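Local coordinates for cysteine hydrolase (Pseudomonas syringae pv. phaseolicola 1448A, PDB 3IRV), which probably acts as a hydrolase of the isochorismatase (cysteine hydrolase) family, though its substrate is not established, at residues V167-D172 with G205-T210; D29-F34 with R71-G76; Q64-Y69 with T132-R137. All blocks are in the same frame, centred on the assembly; numbering follows the deposited sequence.

Contact 1 (V167-D172 with G205-T210); sequences VIALSD and GEVTTT
Ile168 and Glu206 sit side by side on two parallel strands, 167-170 and 206-208, whose short axes are turned 31° against each other. The bonding starts where Val167 O takes the N-H of Glu206 at 2.9 Å. Glu206 O then receives Ala169 N at 2.8 Å, Ala169 O receives Thr208 N at 3.1 Å, and Thr208 O accepts Ser171 N at 2.9 Å, just where the first strand turns its corner. On one side of this pairing lie Ile168, Leu170, Glu206 and Thr208. The CG2 methyls of Ile168 and Thr208 meet at 3.7 Å as the two side chains run alongside each other, while the aliphatic CG1 of Ile168 lies against Glu206 OE1. That carboxylate is claimed from outside: OE2 makes salt bridges to Arg216 and Arg15, and OE1 accepts the backbone N of Trp16. Strand 206-208, the last in chain order in the parallel sheet of this isochorismatase-type alpha/beta fold, pairs with 166-170 and is reached through helix 189-204, which follows strand 174-175. Ala169 and Val207 point to the side covered by that helix, where Val207 CG1 also reaches Ser171 CB at 3.7 Å and Phe184 of the second subunit packs on both Val207 and Ser171. Beyond the strands, Asp172 takes over. With CG held between its own backbone N and carbonyl carbon (chi1 64°), its OD1 reaches the first turn of helix 210-220 and accepts two donors. Thr210 N arrives on the syn side at 2.8 Å, and Thr210 OG1, also at 2.8 Å, comes from above the carboxylate, 41° out of its plane. Next door, Thr209 is the N-cap of this helix, its OG1 binding the backbone N of Glu212.

Contact 2 (D29-F34 with R71-G76); sequences DMQKVF and RHIVRG
Gln31 lays its side-chain amide against the backbone of His72 and uses both ends of it. OE1 accepts the His72 N-H at 2.9 Å, a fairly straight bond (166°), although the donor stands well above the amide carbonyl plane. NE2 returns a bond to His72 O at 3.0 Å; this one is practically linear (179°), with the acceptor lying in the amide plane of Gln31. The other claim on NE2 comes from Val102 O in a separate part of the chain, so the amide nitrogen serves two carbonyls. OE1 in addition lies at the edge of the Phe34 ring, in its plane. Flanking the amide are carbon atoms: Arg71 CB is 3.8 Å from NE2, and Ile73 CG1 is 3.9 Å from the same atom.

Asp29 approaches from the end of strand 23-28. With CG anti to its carbonyl carbon (chi1 -68°), the carboxylate lies near the same peptide, but OD1 is 3.3 Å from His72 N at an angle too poor for a hydrogen bond. OD2 touches His72 CB at 3.7 Å, and its strong partner is Lys119, in a salt bridge. Asp29 and Lys119 are consistent with the aspartate and lysine of the Asp-Lys-Cys triad known in this family. Elsewhere, the Arg71 guanidinium has Ile73 CD1 over one face, and its NE makes a salt bridge to Asp118, while His72 NE2 makes a weak bond to Leu120 O.

Gln31 thus does for His72 what a neighbouring strand would do: it fills both backbone polar groups just where strand 66-72 comes to its end. The His72 N-H is spent on the glutamine rather than on Asp29, whose OD2 is taken by Lys119 in this buried place.

Contact 3 (Q64-Y69 with T132-R137); sequences QVMVIY and TVLRAR
Met66 extends from the strand with CG anti to its backbone N and bends only at chi3 (42°), bringing CE against Arg137 CD at a tight 3.3 Å. Arg137 is extended from CG to NE, and a turn about CD-NE (chi4 87°) sets one face of the guanidinium over Met66 CB, offset toward the rim. The two side chains thereby slide past each other in opposite directions. Arg137 NH2 then comes to Gln64 O near the guanidinium plane at 3.1 Å, a weak bond with an angle of 129°. One water bridges the two segments: it accepts Met66 N at 2.9 Å and, more weakly, Arg137 NE at 2.7 Å.

Deeper in, the contact is wholly apolar. Val133 CG1 lies 3.8 Å from Met66 SD, and the same methyl meets Ile68 CD1 tip to tip at 3.9 Å. Leu134 CD2 comes across to Ile68 CD1 at 3.6 Å. Strand 66-69 and helix 132-136 run nearly antiparallel, as expected where a crossover helix packs on a parallel sheet; helix 130-136 links strand 115-119 to strand 141-147, and Val115 also touches Met66, Ile68 and Val133. Val67 and Tyr69 instead pack against helix 50-62.

Hydrophobic contact therefore carries the interior of this helix-to-sheet interface. At its exposed end the polar contribution is one weak direct bond plus a water joining Arg137 NE to the Met66 backbone N, and the aliphatic part of the arginine, laid along the methionine, makes much of the contact there.

All three contacts reach the same parallel sheet and fall inside the isochorismatase domain. Contacts 2 and 3 share strand 66-72, contact 3 using its start and contact 2 its end; their centres are about 20 Å apart, and their segments alternate along the chain. Contact 1 comes later in the sequence, on strands 166-170 and 206-208; its centre lies about 18 Å from that of contact 3 and about 23 Å from that of contact 2, contacts 1 and 2 lying on opposite sides of the chain's centre. The set thus spans the pairing of strand 206-208 with 166-170, a helix packed on the sheet and the strand ends that hold the probable catalytic aspartate.

Contact 1 (V167-D172 with G205-T210)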
ATOM      1  N   VAL A 167     -13.378  -4.635   1.792  1.00 10.71           N
ATOM      2  CA  VAL A 167     -12.922  -3.519   2.633  1.00 10.87           C
ATOM      3  C   VAL A 167     -13.755  -2.258   2.374  1.00 12.34           C
ATOM      4  O   VAL A 167     -13.985  -1.885   1.217  1.00 12.87           O
ATOM      5  CB  VAL A 167     -11.433  -3.205   2.383  1.00 10.00           C
ATOM      6  CG1 VAL A 167     -10.939  -2.110   3.361  1.00 16.01           C
ATOM      7  CG2 VAL A 167     -10.586  -4.458   2.568  1.00 12.53           C
ATOM      8  N   ILE A 168     -14.189  -1.619   3.459  1.00 12.50           N
ATOM      9  CA  ILE A 168     -14.903  -0.337   3.404  1.00 13.03           C
ATOM     10  C   ILE A 168     -14.045   0.685   4.131  1.00 16.10           C
ATOM     11  O   ILE A 168     -13.735   0.497   5.320  1.00 15.39           O
ATOM     12  CB  ILE A 168     -16.242  -0.398   4.140  1.00 14.39           C
ATOM     13  CG1 ILE A 168     -17.135  -1.480   3.530  1.00 15.53           C
ATOM     14  CG2 ILE A 168     -16.912   0.970   4.062  1.00 16.27           C
ATOM     15  CD1 ILE A 168     -18.406  -1.737   4.326  1.00 17.19           C
ATOM     16  N   ALA A 169     -13.622   1.729   3.414  1.00 11.70           N
ATOM     17  CA  ALA A 169     -12.888   2.841   4.040  1.00 11.28           C
ATOM     18  C   ALA A 169     -13.851   3.997   4.274  1.00 13.62           C
ATOM     19  O   ALA A 169     -14.633   4.367   3.386  1.00 14.17           O
ATOM     20  CB  ALA A 169     -11.726   3.320   3.142  1.00 12.22           C
ATOM     21  N   LEU A 170     -13.782   4.579   5.458  1.00 12.69           N
ATOM     22  CA  LEU A 170     -14.691   5.696   5.798  1.00  9.60           C
ATOM     23  C   LEU A 170     -14.031   7.039   5.431  1.00 12.71           C
ATOM     24  O   LEU A 170     -12.992   7.435   6.005  1.00 14.17           O
ATOM     25  CB  LEU A 170     -15.033   5.631   7.286  1.00 12.10           C
ATOM     26  CG  LEU A 170     -15.764   4.342   7.689  1.00 13.44           C
ATOM     27  CD1 LEU A 170     -16.090   4.405   9.174  1.00 12.38           C
ATOM     28  CD2 LEU A 170     -17.018   4.144   6.853  1.00 14.19           C
ATOM     29  N   SER A 171     -14.624   7.742   4.459  1.00 12.92           N
ATOM     30  CA  SER A 171     -14.083   9.010   3.986  1.00 11.51           C
ATOM     31  C   SER A 171     -13.932  10.084   5.062  1.00 13.96           C
ATOM     32  O   SER A 171     -12.985  10.883   5.005  1.00 15.29           O
ATOM     33  CB  SER A 171     -14.921   9.547   2.825  1.00 14.12           C
ATOM     34  OG  SER A 171     -16.242   9.743   3.259  1.00 13.93           O
ATOM     35  N   ASP A 172     -14.816  10.079   6.058  1.00 11.61           N
ATOM     36  CA  ASP A 172     -14.783  11.127   7.081  1.00 14.85           C
ATOM     37  C   ASP A 172     -14.204  10.627   8.417  1.00 13.76           C
ATOM     38  O   ASP A 172     -14.316  11.305   9.456  1.00 14.79           O
ATOM     39  CB  ASP A 172     -16.186  11.726   7.258  1.00 16.57           C
ATOM     40  CG  ASP A 172     -17.203  10.720   7.782  1.00 24.79           C
ATOM     41  OD1 ASP A 172     -17.058   9.490   7.562  1.00 16.75           O
ATOM     42  OD2 ASP A 172     -18.179  11.162   8.430  1.00 28.71           O
ATOM     43  N   GLY A 205     -11.518  -1.181  -2.762  1.00 13.56           N
ATOM     44  CA  GLY A 205     -12.782  -1.551  -2.102  1.00 11.98           C
ATOM     45  C   GLY A 205     -13.794  -0.413  -2.151  1.00 14.90           C
ATOM     46  O   GLY A 205     -13.868   0.301  -3.156  1.00 13.81           O
ATOM     47  N   GLU A 206     -14.560  -0.273  -1.071  1.00 11.22           N
ATOM     48  CA  GLU A 206     -15.624   0.733  -1.011  1.00 12.28           C
ATOM     49  C   GLU A 206     -15.141   1.951  -0.224  1.00 14.11           C
ATOM     50  O   GLU A 206     -14.442   1.801   0.773  1.00 13.72           O
ATOM     51  CB  GLU A 206     -16.853   0.182  -0.284  1.00 14.64           C
ATOM     52  CG  GLU A 206     -17.931   1.251  -0.089  1.00 13.35           C
ATOM     53  CD  GLU A 206     -19.241   0.752   0.471  1.00 16.89           C
ATOM     54  OE1 GLU A 206     -19.355  -0.436   0.883  1.00 15.95           O
ATOM     55  OE2 GLU A 206     -20.184   1.586   0.469  1.00 14.68           O
ATOM     56  N   VAL A 207     -15.542   3.145  -0.651  1.00 13.26           N
ATOM     57  CA  VAL A 207     -15.429   4.319   0.207  1.00 11.09           C
ATOM     58  C   VAL A 207     -16.845   4.835   0.506  1.00 10.54           C
ATOM     59  O   VAL A 207     -17.660   4.989  -0.428  1.00 13.35           O
ATOM     60  CB  VAL A 207     -14.572   5.440  -0.458  1.00 12.43           C
ATOM     61  CG1 VAL A 207     -14.518   6.687   0.457  1.00 13.33           C
ATOM     62  CG2 VAL A 207     -13.153   4.928  -0.708  1.00 12.64           C
ATOM     63  N   THR A 208     -17.157   5.046   1.790  1.00 11.81           N
ATOM     64  CA  THR A 208     -18.435   5.642   2.149  1.00 12.37           C
ATOM     65  C   THR A 208     -18.263   6.443   3.428  1.00 15.02           C
ATOM     66  O   THR A 208     -17.151   6.506   3.957  1.00 13.88           O
ATOM     67  CB  THR A 208     -19.562   4.574   2.292  1.00 12.50           C
ATOM     68  OG1 THR A 208     -20.846   5.223   2.374  1.00 13.60           O
ATOM     69  CG2 THR A 208     -19.357   3.709   3.522  1.00 13.90           C
ATOM     70  N   THR A 209     -19.340   7.081   3.894  1.00 13.90           N
ATOM     71  CA  THR A 209     -19.255   7.869   5.132  1.00 12.00           C
ATOM     72  C   THR A 209     -19.567   7.034   6.359  1.00 12.93           C
ATOM     73  O   THR A 209     -20.261   5.991   6.281  1.00 15.44           O
ATOM     74  CB  THR A 209     -20.231   9.064   5.134  1.00 15.55           C
ATOM     75  OG1 THR A 209     -21.566   8.562   5.034  1.00 17.15           O
ATOM     76  CG2 THR A 209     -19.930   9.984   3.955  1.00 16.34           C
ATOM     77  N   THR A 210     -19.086   7.516   7.504  1.00 13.54           N
ATOM     78  CA  THR A 210     -19.410   6.885   8.779  1.00 15.93           C
ATOM     79  C   THR A 210     -20.920   6.765   8.978  1.00 15.47           C
ATOM     80  O   THR A 210     -21.416   5.689   9.334  1.00 16.88           O
ATOM     81  CB  THR A 210     -18.807   7.673   9.953  1.00 14.62           C
ATOM     82  OG1 THR A 210     -17.398   7.762   9.762  1.00 14.87           O
ATOM     83  CG2 THR A 210     -19.064   6.973  11.276  1.00 17.11           C
TER

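Contact 2 (D29-F34 with R71-G76)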
ATOM      1  N   ASP A  29      -4.560   2.776  14.907  1.00 13.64           N
ATOM      2  CA  ASP A  29      -3.530   3.614  15.525  1.00 10.06           C
ATOM      3  C   ASP A  29      -4.067   4.936  16.105  1.00 12.09           C
ATOM      4  O   ASP A  29      -3.420   5.987  15.988  1.00 12.35           O
ATOM      5  CB  ASP A  29      -2.400   3.874  14.518  1.00 11.81           C
ATOM      6  CG  ASP A  29      -1.611   2.607  14.201  1.00 15.27           C
ATOM      7  OD1 ASP A  29      -1.907   1.558  14.825  1.00 16.78           O
ATOM      8  OD2 ASP A  29      -0.737   2.667  13.313  1.00 19.73           O
ATOM      9  N   MET A  30      -5.226   4.871  16.756  1.00 11.15           N
ATOM     10  CA  MET A  30      -5.730   6.060  17.470  1.00 12.34           C
ATOM     11  C   MET A  30      -5.063   6.199  18.849  1.00 11.41           C
ATOM     12  O   MET A  30      -5.715   6.210  19.904  1.00 13.90           O
ATOM     13  CB  MET A  30      -7.265   6.121  17.458  1.00 11.15           C
ATOM     14  CG  MET A  30      -7.835   6.387  16.038  1.00 15.96           C
ATOM     15  SD  MET A  30      -7.345   7.971  15.268  1.00  6.77           S
ATOM     16  CE  MET A  30      -8.497   9.073  16.213  1.00 15.80           C
ATOM     17  N   GLN A  31      -3.745   6.371  18.782  1.00 13.23           N
ATOM     18  CA  GLN A  31      -2.864   6.392  19.948  1.00 12.25           C
ATOM     19  C   GLN A  31      -2.486   7.826  20.267  1.00 12.45           C
ATOM     20  O   GLN A  31      -2.481   8.714  19.376  1.00 13.80           O
ATOM     21  CB  GLN A  31      -1.594   5.590  19.640  1.00 11.73           C
ATOM     22  CG  GLN A  31      -1.842   4.091  19.431  1.00 11.26           C
ATOM     23  CD  GLN A  31      -0.682   3.419  18.771  1.00 13.74           C
ATOM     24  OE1 GLN A  31      -0.654   3.309  17.538  1.00 13.21           O
ATOM     25  NE2 GLN A  31       0.317   2.999  19.565  1.00 11.83           N
ATOM     26  N   LYS A  32      -2.119   8.072  21.537  1.00 11.97           N
ATOM     27  CA  LYS A  32      -1.780   9.458  21.934  1.00 14.50           C
ATOM     28  C   LYS A  32      -0.637  10.072  21.110  1.00 13.65           C
ATOM     29  O   LYS A  32      -0.635  11.275  20.829  1.00 16.68           O
ATOM     30  CB  LYS A  32      -1.437   9.496  23.428  1.00 14.73           C
ATOM     31  CG  LYS A  32      -2.615   9.100  24.281  1.00 13.06           C
ATOM     32  CD  LYS A  32      -2.237   8.937  25.747  1.00 17.97           C
ATOM     33  CE  LYS A  32      -3.473   9.007  26.606  1.00 36.77           C
ATOM     34  NZ  LYS A  32      -3.288   8.397  27.956  1.00 35.96           N
ATOM     35  N   VAL A  33       0.334   9.244  20.706  1.00 11.95           N
ATOM     36  CA  VAL A  33       1.473   9.700  19.925  1.00 12.93           C
ATOM     37  C   VAL A  33       1.065  10.349  18.564  1.00 15.84           C
ATOM     38  O   VAL A  33       1.767  11.250  18.066  1.00 15.49           O
ATOM     39  CB  VAL A  33       2.492   8.535  19.755  1.00 14.59           C
ATOM     40  CG1 VAL A  33       1.878   7.413  18.930  1.00 13.74           C
ATOM     41  CG2 VAL A  33       3.828   9.018  19.192  1.00 15.53           C
ATOM     42  N   PHE A  34      -0.083   9.920  18.010  1.00 14.19           N
ATOM     43  CA  PHE A  34      -0.642  10.514  16.774  1.00 14.33           C
ATOM     44  C   PHE A  34      -1.740  11.546  17.027  1.00 17.07           C
ATOM     45  O   PHE A  34      -1.955  12.417  16.194  1.00 15.86           O
ATOM     46  CB  PHE A  34      -1.218   9.431  15.860  1.00 14.48           C
ATOM     47  CG  PHE A  34      -0.229   8.361  15.504  1.00 17.37           C
ATOM     48  CD1 PHE A  34       0.789   8.623  14.597  1.00 23.25           C
ATOM     49  CD2 PHE A  34      -0.329   7.082  16.055  1.00 12.90           C
ATOM     50  CE1 PHE A  34       1.710   7.622  14.263  1.00 25.42           C
ATOM     51  CE2 PHE A  34       0.578   6.092  15.745  1.00 20.72           C
ATOM     52  CZ  PHE A  34       1.605   6.348  14.856  1.00 21.93           C
ATOM     53  N   ARG A  71      -2.621  -0.995  17.384  1.00 13.98           N
ATOM     54  CA  ARG A  71      -1.651  -0.084  17.986  1.00 12.67           C
ATOM     55  C   ARG A  71      -0.285  -0.354  17.401  1.00 13.68           C
ATOM     56  O   ARG A  71       0.125  -1.523  17.304  1.00 12.15           O
ATOM     57  CB  ARG A  71      -1.576  -0.287  19.505  1.00 14.40           C
ATOM     58  CG  ARG A  71      -2.924  -0.109  20.220  1.00 13.05           C
ATOM     59  CD  ARG A  71      -2.774  -0.173  21.761  1.00 12.06           C
ATOM     60  NE  ARG A  71      -2.113  -1.423  22.173  1.00 13.55           N
ATOM     61  CZ  ARG A  71      -1.865  -1.758  23.435  1.00 22.09           C
ATOM     62  NH1 ARG A  71      -2.219  -0.940  24.412  1.00 19.53           N
ATOM     63  NH2 ARG A  71      -1.244  -2.908  23.714  1.00 17.33           N
ATOM     64  N   HIS A  72       0.423   0.708  17.008  1.00 11.07           N
ATOM     65  CA  HIS A  72       1.781   0.568  16.534  1.00 11.94           C
ATOM     66  C   HIS A  72       2.693   0.663  17.751  1.00 12.99           C
ATOM     67  O   HIS A  72       2.797   1.729  18.372  1.00 12.81           O
ATOM     68  CB  HIS A  72       2.099   1.665  15.527  1.00 12.30           C
ATOM     69  CG  HIS A  72       3.354   1.423  14.742  1.00 13.91           C
ATOM     70  ND1 HIS A  72       3.741   2.211  13.672  1.00 13.97           N
ATOM     71  CD2 HIS A  72       4.300   0.456  14.855  1.00 15.02           C
ATOM     72  CE1 HIS A  72       4.869   1.744  13.169  1.00 18.57           C
ATOM     73  NE2 HIS A  72       5.231   0.684  13.868  1.00 15.87           N
ATOM     74  N   ILE A  73       3.305  -0.460  18.112  1.00 11.45           N
ATOM     75  CA  ILE A  73       4.081  -0.576  19.348  1.00 11.86           C
ATOM     76  C   ILE A  73       5.277  -1.495  19.067  1.00 14.01           C
ATOM     77  O   ILE A  73       5.110  -2.582  18.456  1.00 14.43           O
ATOM     78  CB  ILE A  73       3.236  -1.194  20.474  1.00 10.96           C
ATOM     79  CG1 ILE A  73       2.076  -0.268  20.878  1.00 13.74           C
ATOM     80  CG2 ILE A  73       4.119  -1.435  21.727  1.00 14.51           C
ATOM     81  CD1 ILE A  73       1.265  -0.786  22.055  1.00 14.37           C
ATOM     82  N   VAL A  74       6.466  -1.064  19.512  1.00 11.38           N
ATOM     83  CA  VAL A  74       7.692  -1.879  19.403  1.00 12.52           C
ATOM     84  C   VAL A  74       8.288  -2.098  20.798  1.00 14.33           C
ATOM     85  O   VAL A  74       7.880  -1.436  21.765  1.00 14.70           O
ATOM     86  CB  VAL A  74       8.725  -1.243  18.454  1.00 13.45           C
ATOM     87  CG1 VAL A  74       8.115  -0.993  17.051  1.00 13.04           C
ATOM     88  CG2 VAL A  74       9.224   0.102  19.043  1.00 14.33           C
ATOM     89  N   ARG A  75       9.255  -3.015  20.917  1.00 10.81           N
ATOM     90  CA  ARG A  75       9.753  -3.395  22.237  1.00 12.05           C
ATOM     91  C   ARG A  75      10.493  -2.244  22.900  1.00 12.52           C
ATOM     92  O   ARG A  75      10.372  -2.063  24.123  1.00 15.59           O
ATOM     93  CB  ARG A  75      10.665  -4.611  22.120  1.00 12.60           C
ATOM     94  CG  ARG A  75       9.886  -5.926  21.974  1.00 14.04           C
ATOM     95  CD  ARG A  75      10.698  -6.995  21.223  1.00 13.59           C
ATOM     96  NE  ARG A  75       9.923  -8.238  21.090  1.00 12.38           N
ATOM     97  CZ  ARG A  75       8.999  -8.461  20.153  1.00 13.24           C
ATOM     98  NH1 ARG A  75       8.722  -7.529  19.260  1.00 11.81           N
ATOM     99  NH2 ARG A  75       8.321  -9.621  20.132  1.00 12.99           N
ATOM    100  N   GLY A  76      11.217  -1.465  22.093  1.00 12.69           N
ATOM    101  CA  GLY A  76      12.028  -0.377  22.614  1.00 14.02           C
ATOM    102  C   GLY A  76      13.525  -0.605  22.577  1.00 14.35           C
ATOM    103  O   GLY A  76      14.308   0.369  22.717  1.00 16.84           O
TER

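Contact 3 (Q64-Y69 with T132-R137)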
ATOM      1  N   GLN A  64     -23.414  -5.994  17.772  1.00 21.48           N
ATOM      2  CA  GLN A  64     -22.511  -7.136  17.968  1.00 25.87           C
ATOM      3  C   GLN A  64     -21.508  -7.255  16.806  1.00 26.02           C
ATOM      4  O   GLN A  64     -21.112  -8.361  16.406  1.00 25.76           O
ATOM      5  CB  GLN A  64     -23.307  -8.444  18.173  1.00 30.08           C
ATOM      6  CG  GLN A  64     -23.716  -8.746  19.615  1.00 44.22           C
ATOM      7  CD  GLN A  64     -24.490  -7.621  20.273  1.00 61.17           C
ATOM      8  OE1 GLN A  64     -25.521  -7.176  19.762  1.00 70.93           O
ATOM      9  NE2 GLN A  64     -23.994  -7.151  21.415  1.00 71.45           N
ATOM     10  N   VAL A  65     -21.126  -6.103  16.252  1.00 17.91           N
ATOM     11  CA  VAL A  65     -20.094  -6.045  15.225  1.00 16.79           C
ATOM     12  C   VAL A  65     -18.766  -5.880  15.995  1.00 17.96           C
ATOM     13  O   VAL A  65     -18.616  -4.933  16.776  1.00 16.46           O
ATOM     14  CB  VAL A  65     -20.306  -4.857  14.255  1.00 18.38           C
ATOM     15  CG1 VAL A  65     -19.064  -4.637  13.372  1.00 16.23           C
ATOM     16  CG2 VAL A  65     -21.540  -5.097  13.373  1.00 18.61           C
ATOM     17  N   MET A  66     -17.838  -6.818  15.805  1.00 15.32           N
ATOM     18  CA  MET A  66     -16.574  -6.820  16.555  1.00 14.49           C
ATOM     19  C   MET A  66     -15.778  -5.559  16.300  1.00 13.25           C
ATOM     20  O   MET A  66     -15.683  -5.110  15.168  1.00 15.06           O
ATOM     21  CB  MET A  66     -15.714  -8.047  16.185  1.00 15.59           C
ATOM     22  CG  MET A  66     -14.323  -8.110  16.869  1.00 18.98           C
ATOM     23  SD  MET A  66     -13.430  -9.703  16.663  1.00 14.00           S
ATOM     24  CE  MET A  66     -13.802  -9.950  14.955  1.00 10.82           C
ATOM     25  N   VAL A  67     -15.242  -4.978  17.375  1.00 13.18           N
ATOM     26  CA  VAL A  67     -14.390  -3.808  17.290  1.00 10.93           C
ATOM     27  C   VAL A  67     -12.951  -4.206  17.611  1.00 14.53           C
ATOM     28  O   VAL A  67     -12.692  -4.782  18.677  1.00 14.59           O
ATOM     29  CB  VAL A  67     -14.826  -2.740  18.306  1.00 16.61           C
ATOM     30  CG1 VAL A  67     -13.822  -1.612  18.357  1.00 15.12           C
ATOM     31  CG2 VAL A  67     -16.212  -2.209  17.931  1.00 15.40           C
ATOM     32  N   ILE A  68     -12.035  -3.867  16.700  1.00 11.07           N
ATOM     33  CA  ILE A  68     -10.605  -4.188  16.842  1.00 11.66           C
ATOM     34  C   ILE A  68      -9.797  -2.906  16.775  1.00 14.53           C
ATOM     35  O   ILE A  68      -9.941  -2.142  15.828  1.00 14.59           O
ATOM     36  CB  ILE A  68     -10.132  -5.103  15.700  1.00 13.56           C
ATOM     37  CG1 ILE A  68     -10.956  -6.399  15.721  1.00 13.11           C
ATOM     38  CG2 ILE A  68      -8.613  -5.381  15.813  1.00 15.59           C
ATOM     39  CD1 ILE A  68     -10.829  -7.302  14.468  1.00 16.79           C
ATOM     40  N   TYR A  69      -8.948  -2.673  17.770  1.00 12.37           N
ATOM     41  CA  TYR A  69      -8.030  -1.533  17.732  1.00 11.78           C
ATOM     42  C   TYR A  69      -6.653  -2.016  17.316  1.00 14.79           C
ATOM     43  O   TYR A  69      -6.192  -3.028  17.821  1.00 13.41           O
ATOM     44  CB  TYR A  69      -7.891  -0.919  19.119  1.00 12.55           C
ATOM     45  CG  TYR A  69      -9.133  -0.278  19.672  1.00 11.53           C
ATOM     46  CD1 TYR A  69      -9.251   1.119  19.669  1.00 11.95           C
ATOM     47  CD2 TYR A  69     -10.177  -1.051  20.257  1.00 10.87           C
ATOM     48  CE1 TYR A  69     -10.388   1.754  20.211  1.00 12.04           C
ATOM     49  CE2 TYR A  69     -11.312  -0.428  20.790  1.00 13.10           C
ATOM     50  CZ  TYR A  69     -11.408   0.978  20.766  1.00 12.23           C
ATOM     51  OH  TYR A  69     -12.555   1.558  21.330  1.00 14.79           O
ATOM     52  N   THR A 132      -5.976 -13.996  12.197  1.00 12.21           N
ATOM     53  CA  THR A 132      -6.519 -15.058  13.073  1.00 13.96           C
ATOM     54  C   THR A 132      -7.818 -14.575  13.730  1.00 15.47           C
ATOM     55  O   THR A 132      -8.848 -15.268  13.690  1.00 14.90           O
ATOM     56  CB  THR A 132      -5.496 -15.458  14.141  1.00 14.11           C
ATOM     57  OG1 THR A 132      -4.337 -16.030  13.513  1.00 14.27           O
ATOM     58  CG2 THR A 132      -6.105 -16.444  15.170  1.00 14.93           C
ATOM     59  N   VAL A 133      -7.795 -13.361  14.283  1.00 13.29           N
ATOM     60  CA  VAL A 133      -8.956 -12.791  14.952  1.00 13.87           C
ATOM     61  C   VAL A 133     -10.171 -12.719  13.980  1.00 14.96           C
ATOM     62  O   VAL A 133     -11.294 -13.103  14.325  1.00 16.85           O
ATOM     63  CB  VAL A 133      -8.602 -11.430  15.575  1.00 15.22           C
ATOM     64  CG1 VAL A 133      -9.847 -10.693  16.105  1.00 18.23           C
ATOM     65  CG2 VAL A 133      -7.535 -11.614  16.682  1.00 15.19           C
ATOM     66  N   LEU A 134      -9.918 -12.271  12.754  1.00 12.02           N
ATOM     67  CA  LEU A 134     -11.003 -12.095  11.787  1.00 11.47           C
ATOM     68  C   LEU A 134     -11.502 -13.445  11.292  1.00 12.64           C
ATOM     69  O   LEU A 134     -12.708 -13.712  11.281  1.00 16.45           O
ATOM     70  CB  LEU A 134     -10.504 -11.261  10.601  1.00 11.85           C
ATOM     71  CG  LEU A 134     -10.139  -9.809  10.922  1.00 13.60           C
ATOM     72  CD1 LEU A 134      -9.537  -9.143   9.681  1.00 17.27           C
ATOM     73  CD2 LEU A 134     -11.415  -9.050  11.367  1.00 16.35           C
ATOM     74  N   ARG A 135     -10.588 -14.315  10.874  1.00 11.36           N
ATOM     75  CA  ARG A 135     -11.056 -15.590  10.297  1.00 11.89           C
ATOM     76  C   ARG A 135     -11.666 -16.516  11.339  1.00 14.61           C
ATOM     77  O   ARG A 135     -12.601 -17.240  11.027  1.00 15.20           O
ATOM     78  CB  ARG A 135      -9.951 -16.315   9.517  1.00 16.60           C
ATOM     79  CG  ARG A 135      -9.455 -15.550   8.274  1.00 14.30           C
ATOM     80  CD  ARG A 135     -10.568 -15.309   7.233  1.00 17.78           C
ATOM     81  NE  ARG A 135     -10.020 -14.752   5.990  1.00 15.66           N
ATOM     82  CZ  ARG A 135     -10.728 -14.306   4.961  1.00 18.16           C
ATOM     83  NH1 ARG A 135     -12.057 -14.336   4.977  1.00 17.37           N
ATOM     84  NH2 ARG A 135     -10.083 -13.818   3.893  1.00 15.44           N
ATOM     85  N   ALA A 136     -11.171 -16.456  12.585  1.00 12.36           N
ATOM     86  CA  ALA A 136     -11.781 -17.263  13.668  1.00 13.77           C
ATOM     87  C   ALA A 136     -13.277 -16.937  13.838  1.00 16.19           C
ATOM     88  O   ALA A 136     -14.086 -17.818  14.189  1.00 17.84           O
ATOM     89  CB  ALA A 136     -11.031 -17.043  14.975  1.00 14.63           C
ATOM     90  N   ARG A 137     -13.648 -15.679  13.585  1.00 15.15           N
ATOM     91  CA  ARG A 137     -15.048 -15.235  13.708  1.00 17.16           C
ATOM     92  C   ARG A 137     -15.811 -15.333  12.372  1.00 13.32           C
ATOM     93  O   ARG A 137     -16.973 -14.941  12.286  1.00 17.31           O
ATOM     94  CB  ARG A 137     -15.084 -13.790  14.229  1.00 19.48           C
ATOM     95  CG  ARG A 137     -16.456 -13.328  14.738  1.00 32.21           C
ATOM     96  CD  ARG A 137     -16.464 -11.835  14.966  1.00 38.63           C
ATOM     97  NE  ARG A 137     -17.719 -11.286  15.477  1.00 30.22           N
ATOM     98  CZ  ARG A 137     -18.034 -11.205  16.768  1.00 41.59           C
ATOM     99  NH1 ARG A 137     -17.199 -11.669  17.704  1.00 31.24           N
ATOM    100  NH2 ARG A 137     -19.194 -10.668  17.124  1.00 41.84           N
TER
HETATM  101  O   HOH W   1     -18.704  -9.141  14.218  1.00 17.09           O